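Local coordinates for protein cellulase (Clostridium cellulovorans, PDB 6UI3) that is the glycoside hydrolase family 5 domain of a larger protein, a broad-specificity endoglucanase that probably cuts cellulose and other plant polysaccharides such as xylan, at residues A[229-234]-A[314-319]; A[285-290]-A[301-306]. One frame throughout, in Å; residues are numbered along the deposited sequence.

Contact 1: A[229-234]-A[314-319]; sequences LALNIA and ERLGLL
Leu-231 lays a methyl over the flat carboxylate of Glu-314 where two loops of the TIM barrel meet, one following strand 217-222 and the other following strand 301-305. Both leave the C-terminal ends of their strands, the end of the barrel at which glycosidases of this fold carry their active site. The touching atom is Leu-231 CD1, sitting 3.8 Å from Glu-314 CD and nearly straight above it, so that it meets the face of the group and not its edge. Glu-314 OE2 is marginally closer to CD1, at 3.7 Å. The glutamate gets there because its chain runs fully extended beyond CG (chi2 -179°), carrying the carboxylate out to the leucine. The two side chains run at an oblique angle to each other.

Ile-233 approaches from farther along the same loop and packs on the root of the glutamate. Its branch methyl CG2 lies 4.1 Å from Glu-314 CA and also borders CG, which places apolar carbon against both ends of an acidic side chain. On the inner side Leu-316, buried against Ala-273 and Trp-304, brings its CD1 to within 4.4 Å of Leu-231 CD1.

Asn-232 OD1 accepts from Ala-234 N in an Asx turn, shaping the loop just past the helix end. On the other segment Arg-315 N donates to Thr-275 OG1, while its guanidinium leaves this interface to pair with Asp-278 in a salt bridge. No direct hydrogen bond crosses between 229-234 and 314-319. A single water does so instead, donating one proton to Leu-231 O at 2.8 Å and the other to Glu-314 OE2 at 2.9 Å.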
loop_
_atom_site.group_PDB
_atom_site.type_symbol
_atom_site.label_atom_id
_atom_site.label_comp_id
_atom_site.label_asym_id
_atom_site.label_seq_id
_atom_site.Cartn_x
_atom_site.Cartn_y
_atom_site.Cartn_z
ATOM N N LEU A 229 19.191 -1.825 -7.651
ATOM C CA LEU A 229 19.391 -0.411 -7.360
ATOM C C LEU A 229 18.465 0.068 -6.250
ATOM O O LEU A 229 18.896 0.765 -5.323
ATOM C CB LEU A 229 19.130 0.399 -8.633
ATOM C CG LEU A 229 19.154 1.916 -8.455
ATOM C CD1 LEU A 229 20.535 2.430 -8.070
ATOM C CD2 LEU A 229 18.653 2.629 -9.722
ATOM N N ALA A 230 17.183 -0.276 -6.337
ATOM C CA ALA A 230 16.179 0.371 -5.506
ATOM C C ALA A 230 16.080 -0.181 -4.097
ATOM O O ALA A 230 15.745 0.571 -3.171
ATOM C CB ALA A 230 14.788 0.301 -6.150
ATOM N N LEU A 231 16.299 -1.475 -3.901
ATOM C CA LEU A 231 16.007 -2.092 -2.618
ATOM C C LEU A 231 17.083 -3.024 -2.088
ATOM O O LEU A 231 17.113 -3.251 -0.877
ATOM C CB LEU A 231 14.666 -2.838 -2.673
ATOM C CG LEU A 231 14.031 -3.321 -1.368
ATOM C CD1 LEU A 231 13.891 -2.179 -0.394
ATOM C CD2 LEU A 231 12.677 -3.951 -1.657
ATOM N N ASN A 232 17.958 -3.563 -2.924
ATOM C CA ASN A 232 19.036 -4.417 -2.431
ATOM C C ASN A 232 20.029 -3.555 -1.668
ATOM O O ASN A 232 20.636 -2.648 -2.239
ATOM C CB ASN A 232 19.710 -5.052 -3.639
ATOM C CG ASN A 232 20.691 -6.136 -3.286
ATOM O OD1 ASN A 232 21.184 -6.232 -2.168
ATOM N ND2 ASN A 232 21.021 -6.942 -4.288
ATOM N N ILE A 233 20.224 -3.847 -0.380
ATOM C CA ILE A 233 21.073 -3.042 0.485
ATOM C C ILE A 233 22.478 -3.606 0.640
ATOM O O ILE A 233 23.287 -3.023 1.373
ATOM C CB ILE A 233 20.434 -2.816 1.874
ATOM C CG1 ILE A 233 20.180 -4.132 2.608
ATOM C CG2 ILE A 233 19.130 -2.040 1.738
ATOM C CD1 ILE A 233 19.793 -3.967 4.096
ATOM N N ALA A 234 22.795 -4.720 0.002
ATOM C CA ALA A 234 24.124 -5.294 0.166
ATOM C C ALA A 234 25.196 -4.319 -0.311
ATOM O O ALA A 234 24.995 -3.562 -1.269
ATOM C CB ALA A 234 24.223 -6.597 -0.623
ATOM N N GLU A 314 17.249 -0.939 5.584
ATOM C CA GLU A 314 16.616 -0.300 4.432
ATOM C C GLU A 314 16.483 1.181 4.757
ATOM O O GLU A 314 15.673 1.573 5.606
ATOM C CB GLU A 314 15.266 -0.947 4.129
ATOM C CG GLU A 314 15.373 -2.396 3.654
ATOM C CD GLU A 314 14.033 -3.049 3.322
ATOM O OE1 GLU A 314 12.967 -2.467 3.602
ATOM O OE2 GLU A 314 14.059 -4.167 2.761
ATOM N N ARG A 315 17.304 2.010 4.117
ATOM C CA ARG A 315 17.385 3.437 4.449
ATOM C C ARG A 315 16.375 4.166 3.570
ATOM O O ARG A 315 16.693 4.676 2.486
ATOM C CB ARG A 315 18.808 3.942 4.266
ATOM C CG ARG A 315 19.806 3.220 5.172
ATOM C CD ARG A 315 21.235 3.441 4.705
ATOM N NE ARG A 315 21.683 4.806 4.980
ATOM C CZ ARG A 315 22.693 5.414 4.366
ATOM N NH1 ARG A 315 23.364 4.795 3.411
ATOM N NH2 ARG A 315 23.023 6.654 4.706
ATOM N N LEU A 316 15.131 4.218 4.045
ATOM C CA LEU A 316 13.994 4.657 3.246
ATOM C C LEU A 316 13.258 5.826 3.884
ATOM O O LEU A 316 12.172 6.199 3.431
ATOM C CB LEU A 316 13.043 3.475 3.013
ATOM C CG LEU A 316 13.644 2.325 2.215
ATOM C CD1 LEU A 316 12.722 1.115 2.196
ATOM C CD2 LEU A 316 13.957 2.783 0.807
ATOM N N GLY A 317 13.808 6.421 4.937
ATOM C CA GLY A 317 13.124 7.523 5.592
ATOM C C GLY A 317 13.039 8.765 4.714
ATOM O O GLY A 317 13.991 9.125 4.013
ATOM N N LEU A 318 11.883 9.431 4.762
ATOM C CA LEU A 318 11.726 10.776 4.222
ATOM C C LEU A 318 11.338 11.780 5.292
ATOM O O LEU A 318 11.951 12.855 5.387
ATOM C CB LEU A 318 10.672 10.837 3.107
ATOM C CG LEU A 318 10.999 10.144 1.790
ATOM C CD1 LEU A 318 9.864 10.370 0.810
ATOM C CD2 LEU A 318 12.315 10.659 1.208
ATOM N N LEU A 319 10.320 11.465 6.088
ATOM C CA LEU A 319 9.910 12.283 7.223
ATOM C C LEU A 319 10.616 11.773 8.474
ATOM O O LEU A 319 10.419 10.626 8.884
ATOM C CB LEU A 319 8.397 12.190 7.412
ATOM C CG LEU A 319 7.872 12.857 8.672
ATOM C CD1 LEU A 319 8.053 14.383 8.575
ATOM C CD2 LEU A 319 6.425 12.494 8.918
HETATM O O HOH W 1 16.276 -4.986 1.101
#

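Contact 2: A[285-290]-A[301-306]; sequences NFTKFY and CLWWDN
Thr-287 OG1 has a hydrogen bond to the carbonyl oxygen of Arg-283, one turn earlier in helix 280-296, and turns the same oxygen to the rim of the Trp-303 indole. There it meets CZ3 at 3.7 Å, near the plane of the rings, so the hydroxyl touches an edge; the threonine and tryptophan side chains cross at about a right angle. Trp-303 reaches the helix with its six-membered ring because CG stands opposite the backbone N (chi1 -178°), which throws the long side chain out from the strand. The far side of the indole is tied down separately, NE1 being hydrogen-bonded to Leu-316 O, and Met-335 of helix 329-339 packs on both Thr-287 and Trp-303.

One turn further along the helix, Tyr-290 and Cys-301 make a sulfur-aromatic contact. The sulfur comes in at the ring edge: SG lies 5.0 Å from the centroid of the Tyr-290 ring and 90° off its normal. It straddles one side of the ring, 3.9 Å from CE1 and 4.0 Å from CD1 of Tyr-290. The tyrosine is well fixed, since its OH bonds to Ala-223 O and its ring stacks with Phe-272 of the preceding strand.

All four touching residues are buried, and no hydrogen bond spans the two segments. Their backbones stay well apart, with the CA atoms of Tyr-290 and Cys-301 separated by 8.7 Å, so the two segments meet through their side chains. This is the last beta-alpha-beta unit of a TIM barrel, in which helix 280-296 links strand 267-272 to strand 301-305 and packs on the outside of the sheet.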
loop_
_atom_site.group_PDB
_atom_site.type_symbol
_atom_site.label_atom_id
_atom_site.label_comp_id
_atom_site.label_asym_id
_atom_site.label_seq_id
_atom_site.Cartn_x
_atom_site.Cartn_y
_atom_site.Cartn_z
ATOM N N ASN A 285 16.911 11.579 -9.473
ATOM C CA ASN A 285 16.628 11.251 -10.866
ATOM C C ASN A 285 15.715 10.043 -10.971
ATOM O O ASN A 285 14.768 10.030 -11.764
ATOM C CB ASN A 285 17.926 10.961 -11.624
ATOM C CG ASN A 285 18.853 12.150 -11.705
ATOM O OD1 ASN A 285 18.444 13.301 -11.512
ATOM N ND2 ASN A 285 20.110 11.876 -12.019
ATOM N N PHE A 286 15.973 9.023 -10.155
ATOM C CA PHE A 286 15.101 7.858 -10.102
ATOM C C PHE A 286 13.671 8.245 -9.770
ATOM O O PHE A 286 12.721 7.802 -10.430
ATOM C CB PHE A 286 15.642 6.889 -9.046
ATOM C CG PHE A 286 14.735 5.710 -8.741
ATOM C CD1 PHE A 286 13.690 5.810 -7.837
ATOM C CD2 PHE A 286 14.959 4.473 -9.325
ATOM C CE1 PHE A 286 12.883 4.695 -7.556
ATOM C CE2 PHE A 286 14.148 3.370 -9.027
ATOM C CZ PHE A 286 13.127 3.490 -8.160
ATOM N N THR A 287 13.498 9.043 -8.722
ATOM C CA THR A 287 12.167 9.345 -8.207
ATOM C C THR A 287 11.386 10.188 -9.198
ATOM O O THR A 287 10.203 9.923 -9.458
ATOM C CB THR A 287 12.287 10.015 -6.839
ATOM O OG1 THR A 287 12.940 9.128 -5.924
ATOM C CG2 THR A 287 10.938 10.384 -6.277
ATOM N N LYS A 288 12.042 11.175 -9.797
ATOM C CA LYS A 288 11.401 11.982 -10.831
ATOM C C LYS A 288 10.963 11.107 -12.002
ATOM O O LYS A 288 9.819 11.173 -12.460
ATOM C CB LYS A 288 12.386 13.060 -11.295
ATOM C CG LYS A 288 11.960 13.838 -12.526
ATOM C CD LYS A 288 10.776 14.724 -12.240
ATOM C CE LYS A 288 10.251 15.385 -13.516
ATOM N NZ LYS A 288 11.248 16.245 -14.201
ATOM N N PHE A 289 11.880 10.273 -12.501
ATOM C CA PHE A 289 11.561 9.411 -13.632
ATOM C C PHE A 289 10.420 8.464 -13.294
ATOM O O PHE A 289 9.494 8.268 -14.089
ATOM C CB PHE A 289 12.793 8.601 -14.053
ATOM C CG PHE A 289 12.551 7.758 -15.255
ATOM C CD1 PHE A 289 12.758 8.266 -16.516
ATOM C CD2 PHE A 289 12.053 6.480 -15.140
ATOM C CE1 PHE A 289 12.494 7.505 -17.646
ATOM C CE2 PHE A 289 11.810 5.708 -16.258
ATOM C CZ PHE A 289 12.017 6.218 -17.499
ATOM N N TYR A 290 10.506 7.829 -12.128
ATOM C CA TYR A 290 9.523 6.834 -11.714
ATOM C C TYR A 290 8.137 7.447 -11.626
ATOM O O TYR A 290 7.177 6.937 -12.215
ATOM C CB TYR A 290 9.956 6.264 -10.357
ATOM C CG TYR A 290 9.225 5.030 -9.905
ATOM C CD1 TYR A 290 7.890 5.085 -9.508
ATOM C CD2 TYR A 290 9.870 3.811 -9.857
ATOM C CE1 TYR A 290 7.217 3.950 -9.094
ATOM C CE2 TYR A 290 9.196 2.667 -9.442
ATOM C CZ TYR A 290 7.869 2.751 -9.050
ATOM O OH TYR A 290 7.167 1.633 -8.619
ATOM N N CYS A 301 1.629 6.929 -6.827
ATOM C CA CYS A 301 2.804 6.311 -6.228
ATOM C C CYS A 301 2.885 6.660 -4.750
ATOM O O CYS A 301 2.785 7.830 -4.379
ATOM C CB CYS A 301 4.083 6.792 -6.912
ATOM S SG CYS A 301 4.203 6.326 -8.648
ATOM N N LEU A 302 3.057 5.645 -3.915
ATOM C CA LEU A 302 3.133 5.814 -2.470
ATOM C C LEU A 302 4.508 5.377 -1.978
ATOM O O LEU A 302 4.833 4.190 -2.012
ATOM C CB LEU A 302 2.038 4.990 -1.794
ATOM C CG LEU A 302 0.592 5.441 -1.964
ATOM C CD1 LEU A 302 0.060 5.467 -3.333
ATOM C CD2 LEU A 302 -0.303 4.533 -1.121
ATOM N N TRP A 303 5.316 6.328 -1.519
ATOM C CA TRP A 303 6.654 6.027 -1.019
ATOM C C TRP A 303 6.574 5.235 0.285
ATOM O O TRP A 303 5.782 5.551 1.171
ATOM C CB TRP A 303 7.421 7.340 -0.795
ATOM C CG TRP A 303 8.853 7.155 -0.314
ATOM C CD1 TRP A 303 9.244 6.875 0.954
ATOM C CD2 TRP A 303 10.059 7.270 -1.082
ATOM N NE1 TRP A 303 10.607 6.772 1.017
ATOM C CE2 TRP A 303 11.138 7.029 -0.211
ATOM C CE3 TRP A 303 10.330 7.544 -2.418
ATOM C CZ2 TRP A 303 12.457 7.061 -0.634
ATOM C CZ3 TRP A 303 11.646 7.592 -2.830
ATOM C CH2 TRP A 303 12.689 7.362 -1.933
ATOM N N TRP A 304 7.424 4.213 0.401
ATOM C CA TRP A 304 7.534 3.433 1.644
ATOM C C TRP A 304 8.480 4.131 2.614
ATOM O O TRP A 304 9.695 4.093 2.438
ATOM C CB TRP A 304 8.041 2.016 1.369
ATOM C CG TRP A 304 8.131 1.209 2.637
ATOM C CD1 TRP A 304 9.242 0.988 3.400
ATOM C CD2 TRP A 304 7.055 0.542 3.294
ATOM N NE1 TRP A 304 8.917 0.233 4.506
ATOM C CE2 TRP A 304 7.578 -0.065 4.457
ATOM C CE3 TRP A 304 5.695 0.392 3.014
ATOM C CZ2 TRP A 304 6.787 -0.797 5.324
ATOM C CZ3 TRP A 304 4.921 -0.338 3.871
ATOM C CH2 TRP A 304 5.461 -0.928 5.008
ATOM N N ASP A 305 7.928 4.758 3.649
ATOM C CA ASP A 305 8.701 5.539 4.618
ATOM C C ASP A 305 8.753 4.801 5.951
ATOM O O ASP A 305 7.792 4.807 6.717
ATOM C CB ASP A 305 8.130 6.939 4.779
ATOM C CG ASP A 305 9.067 7.855 5.532
ATOM O OD1 ASP A 305 9.890 7.334 6.329
ATOM O OD2 ASP A 305 8.950 9.081 5.335
ATOM N N ASN A 306 9.892 4.159 6.224
ATOM C CA ASN A 306 10.068 3.422 7.469
ATOM C C ASN A 306 10.746 4.227 8.583
ATOM O O ASN A 306 11.035 3.664 9.649
ATOM C CB ASN A 306 10.841 2.125 7.220
ATOM C CG ASN A 306 12.231 2.350 6.680
ATOM O OD1 ASN A 306 12.718 3.478 6.578
ATOM N ND2 ASN A 306 12.888 1.254 6.352
#

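Contact 2 belongs to the core, whereas contact 1 is only partly buried, among the loops at the C-terminal end of the same barrel; their centres are about 11 Å apart. Strand 301-305 is packed on its helix in contact 2, and the loop that follows it supplies half of contact 1. The two meet directly: Asp-305 OD2 probably accepts a hydrogen bond from Leu-319 N, and Asn-306 ND2 probably donates to Glu-314 O, holding the loop to the strand end. Their chemistry follows their place. Deep between helix and sheet, ring edges meet sulfur and hydroxyl, whereas between the loops aliphatic methyls lie against a carboxylate and water makes the polar link.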